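Local coordinates for cellulase (Bacillus sp. BG-CS10, PDB 5E09), which probably hydrolyses internal beta-1,4-glucosidic bonds of cellulose with a family 5 glycoside hydrolase barrel, to which carbohydrate-binding modules are joined, at residues Ser12-Met17 against Gly264-Leu269; Pro61-Asn66 against His103-Leu108; Asp95-Leu100 against Lys141-Ser146. All coordinates share one frame; numbering follows the deposited sequence.

Interaction 1: Ser12-Met17 against Gly264-Leu269; sequences SYVADM and GIPVVL
V14 carries the largest share of this contact, packing on P266 and V268; its side chain and that of P266 are laid across each other at about a right angle, and the CA atoms of V14 and P266, 6.6 Å apart, form the nearest pair of the two backbones. The interactions are mainly between apolar side chains. CG2 of V14 lies 3.7 Å from CB of P266 and just as near its CG, so this methyl rests along one side of the proline ring. The other methyl, CG1, still borders the proline but, placed anti to the backbone N (chi1 166°), also reaches CG2 of V268 at 4.1 Å. Selenium makes a looser contribution, SE of selenomethionine M17 standing 4.3 Å from CG2 of V268, so CG2 of V268 is shared by V14 and M17.

Side chain meets backbone at a single point, where CG1 of V14 is 3.9 Å from the carbonyl O of V267. The side chain of V267 itself starts away from S12-M17. The buried surface, 174 Å² for both sides together, is modest, though every touching residue is buried.

Helix 9-15 lies at the end of the TIM barrel where its strands begin, since P266 immediately precedes strand 267-272. V14 and V268 also touch I220 of strand 219-225, M17 meets M99 of strand 97-100 and T306 of strand 306-311, and V267 faces V256 and F260 of helix 243-261.

Interaction 2: Pro61-Asn66 against His103-Leu108; sequences PVTWEN and HHDSWL
D105 keeps CG beside its own backbone N and anti to its carbonyl carbon (chi1 -57°), a setting that swings the carboxylate across to the backbone N-H groups of W64 and E65; T63, with OG1 also anti to the carbonyl carbon, offers its hydroxyl to H104. The straightest bond of the group runs from N of W64 to the syn lone pair of D105 OD2, 2.9 Å long with 161° at the hydrogen. OD1 of D105 accepts a hydrogen bond from NE1 of W109 and a weak one from E65 N at 2.8 Å. OD2 also sits at the edge of the W64 ring, 3.4 Å from CD1, the carboxylate and indole planes being 19° apart.

Both segments follow barrel strands, 57-60 and 97-100, at their C-terminal ends, the second passing into helix 105-110; this is the side where TIM-barrel enzymes carry their active sites.

Here OG1 of T63 accepts from H104 N at 3.0 Å while also bonding to O of D28. Its methyl CG2 packs against CD1 of L108, though how closely is less certain, the two side chains crossing nearly at right angles. CB of P61 makes a CH-pi contact over the face of the H103 ring, 3.6 Å from its centroid.

Interaction 3: Asp95-Leu100 against Lys141-Ser146; sequences DLYVML and KLMFES
Strands 97-100 and 142-145 run parallel, their axes 4.7 Å apart and 25° from exact alignment, joined by a regular ladder of four hydrogen bonds, V98 N to K141 O, M143 N to V98 O, L100 N to M143 O and E145 N to L100 O, each 2.9 Å long.

On the face bearing M99 and M143, CB of M99 packs 3.8 Å from CG of M143. The longer reach is that of selenomethionine M99, whose SE comes within 3.1 Å of OE2 of E145, the side chains crossing at about a right angle. The same oxygen of E145 is held in a salt bridge by R59, which helps fix the carboxylate. On the V98 and L100 face, CG1 of V98 meets CD1 of L142 at 3.8 Å.

Just before strand 142-145, K141 bends at chi2, chi3 and chi4 and lays CD over one face of the Y97 ring, 3.8 Å from its centroid, a CH-pi contact. The bends let NZ hydrogen-bond to O of L96 at 3.1 Å, from above the carbonyl plane (62° out of it). The hydroxyl of Y97 probably bonds to D16.

These are neighbouring staves of the eight-stranded TIM barrel: strand 57-60 flanks 97-100, strand 190-193 flanks 142-145, and helix 78-93 covers V98 and L100 through A91 and I88.

From the N terminus, 12-17 comes first and meets 264-269 only after 246 further residues, so interaction 1 closes a long loop in which the other two are nested. Within it the segments alternate, 61-66, 95-100, 103-108, then 141-146, so interactions 2 and 3, closing loops of 36 and 40 residues, cross. Interaction 3 ties together two neighbouring barrel strands; interaction 2 joins the loop after strand 57-60 to the start of helix 105-110, and interaction 1 sets the N-terminal helix against the opposite end. Interactions 1 and 3 touch, Y13 OH lying 3.4 Å from M143 CE; interactions 2 and 3 meet at V62 CG2 and L100 CD1, 3.5 Å apart. Interactions 1 and 2 stay apart.

Interaction 1: Ser12-Met17 against Gly264-Leu269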
# COMPACT_ATOMS: atom_id res chain seq x y z
N SER A 12 -6.94 5.22 -24.81
CA SER A 12 -5.99 4.21 -25.27
C SER A 12 -4.60 4.52 -24.73
O SER A 12 -3.84 3.62 -24.37
CB SER A 12 -5.97 4.15 -26.80
OG SER A 12 -7.20 3.68 -27.30
N TYR A 13 -4.27 5.81 -24.72
CA TYR A 13 -3.08 6.32 -24.07
C TYR A 13 -3.01 5.80 -22.63
O TYR A 13 -2.01 5.19 -22.24
CB TYR A 13 -3.10 7.85 -24.10
CG TYR A 13 -1.90 8.55 -23.49
CD1 TYR A 13 -1.86 8.82 -22.12
CD2 TYR A 13 -0.84 8.99 -24.27
CE1 TYR A 13 -0.79 9.48 -21.55
CE2 TYR A 13 0.24 9.64 -23.70
CZ TYR A 13 0.26 9.89 -22.34
OH TYR A 13 1.32 10.55 -21.74
N VAL A 14 -4.07 6.01 -21.86
CA VAL A 14 -4.08 5.60 -20.46
C VAL A 14 -4.09 4.08 -20.29
O VAL A 14 -3.42 3.55 -19.40
CB VAL A 14 -5.29 6.22 -19.70
CG1 VAL A 14 -5.51 5.53 -18.35
CG2 VAL A 14 -5.08 7.71 -19.51
N ALA A 15 -4.82 3.38 -21.15
CA ALA A 15 -4.83 1.92 -21.11
C ALA A 15 -3.43 1.36 -21.38
O ALA A 15 -3.04 0.34 -20.81
CB ALA A 15 -5.83 1.35 -22.11
N ASP A 16 -2.66 2.06 -22.17
CA ASP A 16 -1.32 1.66 -22.51
C ASP A 16 -0.31 1.84 -21.38
O ASP A 16 0.82 1.46 -21.50
CB ASP A 16 -0.87 2.37 -23.77
CG ASP A 16 0.23 1.66 -24.47
OD1 ASP A 16 0.23 0.42 -24.46
OD2 ASP A 16 1.10 2.31 -25.04
N MSE A 17 -0.72 2.47 -20.30
CA MSE A 17 0.16 2.65 -19.18
C MSE A 17 0.09 1.52 -18.19
O MSE A 17 0.96 1.50 -17.35
CB MSE A 17 -0.22 3.92 -18.43
CG MSE A 17 -0.02 5.23 -19.15
SE MSE A 17 -0.89 6.68 -18.15
CE MSE A 17 0.47 6.93 -16.79
N GLY A 264 -16.24 10.02 -21.16
CA GLY A 264 -14.96 9.98 -21.82
C GLY A 264 -13.68 10.10 -21.03
O GLY A 264 -12.59 10.10 -21.60
N ILE A 265 -13.80 10.22 -19.71
CA ILE A 265 -12.59 10.44 -18.91
C ILE A 265 -11.89 9.23 -18.29
O ILE A 265 -12.45 8.54 -17.44
CB ILE A 265 -12.96 11.43 -17.79
CG1 ILE A 265 -13.80 12.57 -18.36
CG2 ILE A 265 -11.70 11.95 -17.09
CD1 ILE A 265 -14.22 13.60 -17.34
N PRO A 266 -10.64 8.99 -18.70
CA PRO A 266 -9.84 7.87 -18.19
C PRO A 266 -9.30 8.16 -16.80
O PRO A 266 -8.99 9.31 -16.48
CB PRO A 266 -8.72 7.76 -19.21
CG PRO A 266 -8.52 9.16 -19.68
CD PRO A 266 -9.89 9.80 -19.68
N VAL A 267 -9.17 7.12 -15.98
CA VAL A 267 -8.73 7.27 -14.60
C VAL A 267 -7.39 6.59 -14.35
O VAL A 267 -7.15 5.47 -14.81
CB VAL A 267 -9.79 6.71 -13.63
CG1 VAL A 267 -9.31 6.84 -12.18
CG2 VAL A 267 -11.12 7.40 -13.83
N VAL A 268 -6.51 7.29 -13.64
CA VAL A 268 -5.29 6.71 -13.11
C VAL A 268 -5.34 6.66 -11.58
O VAL A 268 -5.46 7.69 -10.89
CB VAL A 268 -4.03 7.49 -13.55
CG1 VAL A 268 -2.80 6.95 -12.83
CG2 VAL A 268 -3.84 7.40 -15.06
N LEU A 269 -5.29 5.44 -11.06
CA LEU A 269 -5.06 5.21 -9.65
C LEU A 269 -3.58 5.48 -9.38
O LEU A 269 -2.76 4.57 -9.39
CB LEU A 269 -5.45 3.78 -9.25
CG LEU A 269 -5.38 3.44 -7.76
CD1 LEU A 269 -6.23 4.41 -6.96
CD2 LEU A 269 -5.85 2.02 -7.53

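Interaction 2: Pro61-Asn66 against His103-Leu108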
# COMPACT_ATOMS: atom_id res chain seq x y z
N PRO A 61 7.35 11.19 -8.41
CA PRO A 61 6.98 12.26 -7.49
C PRO A 61 8.19 13.14 -7.19
O PRO A 61 9.28 12.63 -6.92
CB PRO A 61 6.52 11.51 -6.23
CG PRO A 61 7.07 10.14 -6.35
CD PRO A 61 7.17 9.85 -7.82
N VAL A 62 8.00 14.44 -7.26
CA VAL A 62 9.07 15.37 -6.93
C VAL A 62 8.59 16.44 -5.96
O VAL A 62 7.58 17.10 -6.21
CB VAL A 62 9.65 16.05 -8.18
CG1 VAL A 62 10.83 16.92 -7.79
CG2 VAL A 62 10.07 15.01 -9.21
N THR A 63 9.31 16.61 -4.86
CA THR A 63 9.09 17.73 -3.96
C THR A 63 10.11 18.81 -4.31
O THR A 63 11.32 18.54 -4.34
CB THR A 63 9.22 17.33 -2.49
OG1 THR A 63 8.20 16.36 -2.18
CG2 THR A 63 9.04 18.54 -1.58
N TRP A 64 9.63 20.02 -4.58
CA TRP A 64 10.47 21.07 -5.16
C TRP A 64 10.93 22.14 -4.19
O TRP A 64 11.93 22.81 -4.44
CB TRP A 64 9.72 21.75 -6.31
CG TRP A 64 9.34 20.83 -7.42
CD1 TRP A 64 8.15 20.20 -7.58
CD2 TRP A 64 10.17 20.42 -8.52
NE1 TRP A 64 8.17 19.43 -8.72
CE2 TRP A 64 9.39 19.55 -9.31
CE3 TRP A 64 11.47 20.72 -8.90
CZ2 TRP A 64 9.90 18.96 -10.47
CZ3 TRP A 64 11.97 20.14 -10.05
CH2 TRP A 64 11.19 19.27 -10.82
N GLU A 65 10.20 22.32 -3.08
CA GLU A 65 10.39 23.47 -2.20
C GLU A 65 11.83 23.75 -1.79
O GLU A 65 12.27 24.90 -1.80
CB GLU A 65 9.56 23.31 -0.92
CG GLU A 65 9.73 24.48 0.04
CD GLU A 65 9.64 24.06 1.49
OE1 GLU A 65 8.54 23.70 1.94
OE2 GLU A 65 10.69 24.08 2.17
N ASN A 66 12.56 22.71 -1.42
CA ASN A 66 13.94 22.86 -0.96
C ASN A 66 14.95 22.99 -2.10
O ASN A 66 16.16 23.00 -1.86
CB ASN A 66 14.31 21.69 -0.05
CG ASN A 66 13.63 21.76 1.30
OD1 ASN A 66 13.42 22.85 1.84
ND2 ASN A 66 13.29 20.61 1.86
N HIS A 103 4.93 17.35 -5.45
CA HIS A 103 4.51 16.37 -4.47
C HIS A 103 4.22 16.85 -3.07
O HIS A 103 3.13 17.24 -2.79
CB HIS A 103 5.46 15.19 -4.46
CG HIS A 103 4.84 13.91 -4.00
ND1 HIS A 103 4.02 13.16 -4.81
CD2 HIS A 103 4.92 13.25 -2.84
CE1 HIS A 103 3.62 12.10 -4.15
NE2 HIS A 103 4.16 12.13 -2.96
N HIS A 104 5.19 16.82 -2.18
CA HIS A 104 4.97 17.24 -0.81
C HIS A 104 4.75 18.72 -0.68
O HIS A 104 4.30 19.21 0.32
CB HIS A 104 6.00 16.68 0.14
CG HIS A 104 5.85 15.22 0.36
ND1 HIS A 104 4.65 14.64 0.63
CD2 HIS A 104 6.75 14.22 0.30
CE1 HIS A 104 4.81 13.34 0.74
NE2 HIS A 104 6.07 13.06 0.54
N ASP A 105 5.07 19.42 -1.74
CA ASP A 105 4.81 20.86 -1.81
C ASP A 105 3.37 21.16 -1.43
O ASP A 105 3.06 22.24 -0.94
CB ASP A 105 5.11 21.39 -3.21
CG ASP A 105 6.53 21.13 -3.64
OD1 ASP A 105 7.44 21.82 -3.15
OD2 ASP A 105 6.73 20.23 -4.49
N SER A 106 2.49 20.20 -1.68
CA SER A 106 1.08 20.33 -1.34
C SER A 106 0.84 20.71 0.12
O SER A 106 0.06 21.62 0.39
CB SER A 106 0.35 19.02 -1.65
OG SER A 106 0.89 17.96 -0.87
N TRP A 107 1.48 20.02 1.06
CA TRP A 107 1.25 20.31 2.47
C TRP A 107 2.36 21.18 3.06
O TRP A 107 2.23 21.71 4.16
CB TRP A 107 1.10 19.01 3.28
CG TRP A 107 2.32 18.13 3.29
CD1 TRP A 107 2.62 17.13 2.40
CD2 TRP A 107 3.41 18.16 4.24
NE1 TRP A 107 3.82 16.55 2.73
CE2 TRP A 107 4.32 17.16 3.85
CE3 TRP A 107 3.68 18.93 5.37
CZ2 TRP A 107 5.50 16.91 4.56
CZ3 TRP A 107 4.85 18.68 6.07
CH2 TRP A 107 5.75 17.68 5.67
N LEU A 108 3.47 21.26 2.31
CA LEU A 108 4.62 22.10 2.65
C LEU A 108 4.39 23.62 2.51
O LEU A 108 4.81 24.40 3.36
CB LEU A 108 5.84 21.69 1.81
CG LEU A 108 6.32 20.24 1.99
CD1 LEU A 108 7.47 19.94 1.05
CD2 LEU A 108 6.71 19.98 3.43

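Interaction 3: Asp95-Leu100 against Lys141-Ser146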
# COMPACT_ATOMS: atom_id res chain seq x y z
N ASP A 95 11.02 3.19 -23.15
CA ASP A 95 9.68 3.22 -23.73
C ASP A 95 8.58 3.24 -22.65
O ASP A 95 7.45 2.82 -22.89
CB ASP A 95 9.47 2.03 -24.68
CG ASP A 95 10.27 2.17 -25.97
OD1 ASP A 95 10.75 3.29 -26.25
OD2 ASP A 95 10.41 1.16 -26.69
N LEU A 96 8.93 3.73 -21.46
CA LEU A 96 7.94 3.89 -20.40
C LEU A 96 7.16 5.19 -20.58
O LEU A 96 7.68 6.16 -21.12
CB LEU A 96 8.62 3.89 -19.03
CG LEU A 96 9.35 2.62 -18.58
CD1 LEU A 96 10.15 2.90 -17.31
CD2 LEU A 96 8.36 1.50 -18.37
N TYR A 97 5.91 5.20 -20.12
CA TYR A 97 5.21 6.45 -19.91
C TYR A 97 5.68 7.01 -18.57
O TYR A 97 5.98 6.24 -17.66
CB TYR A 97 3.69 6.26 -19.89
CG TYR A 97 3.07 5.84 -21.20
CD1 TYR A 97 3.03 4.50 -21.58
CD2 TYR A 97 2.48 6.78 -22.04
CE1 TYR A 97 2.43 4.11 -22.76
CE2 TYR A 97 1.88 6.40 -23.23
CZ TYR A 97 1.86 5.06 -23.59
OH TYR A 97 1.27 4.68 -24.77
N VAL A 98 5.76 8.34 -18.47
CA VAL A 98 6.21 8.99 -17.24
C VAL A 98 5.20 10.04 -16.76
O VAL A 98 4.66 10.79 -17.56
CB VAL A 98 7.58 9.67 -17.44
CG1 VAL A 98 8.05 10.34 -16.15
CG2 VAL A 98 8.60 8.65 -17.92
N MSE A 99 4.93 10.05 -15.45
CA MSE A 99 4.10 11.09 -14.85
C MSE A 99 4.96 11.91 -13.89
O MSE A 99 5.61 11.35 -13.00
CB MSE A 99 2.89 10.50 -14.11
CG MSE A 99 2.02 11.55 -13.42
SE MSE A 99 0.47 10.88 -12.42
CE MSE A 99 -0.15 9.56 -13.73
N LEU A 100 4.96 13.23 -14.07
CA LEU A 100 5.75 14.14 -13.23
C LEU A 100 4.86 15.13 -12.48
O LEU A 100 3.90 15.65 -13.05
CB LEU A 100 6.77 14.89 -14.08
CG LEU A 100 7.66 15.90 -13.36
CD1 LEU A 100 8.63 15.19 -12.45
CD2 LEU A 100 8.40 16.79 -14.35
N LYS A 141 4.59 10.85 -24.21
CA LYS A 141 4.56 9.80 -23.21
C LYS A 141 4.89 10.36 -21.83
O LYS A 141 4.70 9.70 -20.81
CB LYS A 141 5.53 8.67 -23.59
CG LYS A 141 5.17 7.96 -24.90
CD LYS A 141 5.22 6.44 -24.76
CE LYS A 141 6.58 5.86 -25.13
NZ LYS A 141 7.70 6.21 -24.19
N LEU A 142 5.40 11.59 -21.79
CA LEU A 142 5.57 12.31 -20.54
C LEU A 142 4.33 13.18 -20.27
O LEU A 142 3.91 13.96 -21.13
CB LEU A 142 6.84 13.16 -20.56
CG LEU A 142 7.02 14.18 -19.43
CD1 LEU A 142 7.24 13.47 -18.10
CD2 LEU A 142 8.18 15.11 -19.74
N MSE A 143 3.76 13.03 -19.09
CA MSE A 143 2.55 13.75 -18.70
C MSE A 143 2.77 14.47 -17.37
O MSE A 143 3.61 14.05 -16.56
CB MSE A 143 1.37 12.79 -18.60
CG MSE A 143 1.42 11.87 -17.38
SE MSE A 143 0.33 10.28 -17.60
CE MSE A 143 1.61 9.19 -18.59
N PHE A 144 2.01 15.53 -17.15
CA PHE A 144 2.13 16.34 -15.93
C PHE A 144 0.90 16.18 -15.05
O PHE A 144 -0.22 16.22 -15.56
CB PHE A 144 2.29 17.82 -16.27
CG PHE A 144 3.51 18.15 -17.08
CD1 PHE A 144 4.64 17.34 -17.03
CD2 PHE A 144 3.54 19.29 -17.88
CE1 PHE A 144 5.77 17.67 -17.78
CE2 PHE A 144 4.67 19.61 -18.62
CZ PHE A 144 5.79 18.80 -18.57
N GLU A 145 1.09 15.99 -13.74
CA GLU A 145 -0.05 16.14 -12.82
C GLU A 145 0.17 17.33 -11.90
O GLU A 145 1.27 17.54 -11.37
CB GLU A 145 -0.32 14.86 -12.00
CG GLU A 145 0.84 14.33 -11.23
CD GLU A 145 0.45 13.35 -10.13
OE1 GLU A 145 -0.65 13.46 -9.54
OE2 GLU A 145 1.26 12.44 -9.86
N SER A 146 -0.90 18.09 -11.71
CA SER A 146 -0.83 19.43 -11.12
C SER A 146 -0.22 19.47 -9.73
O SER A 146 0.68 20.27 -9.47
CB SER A 146 -2.22 20.04 -11.07
OG SER A 146 -3.07 19.23 -10.27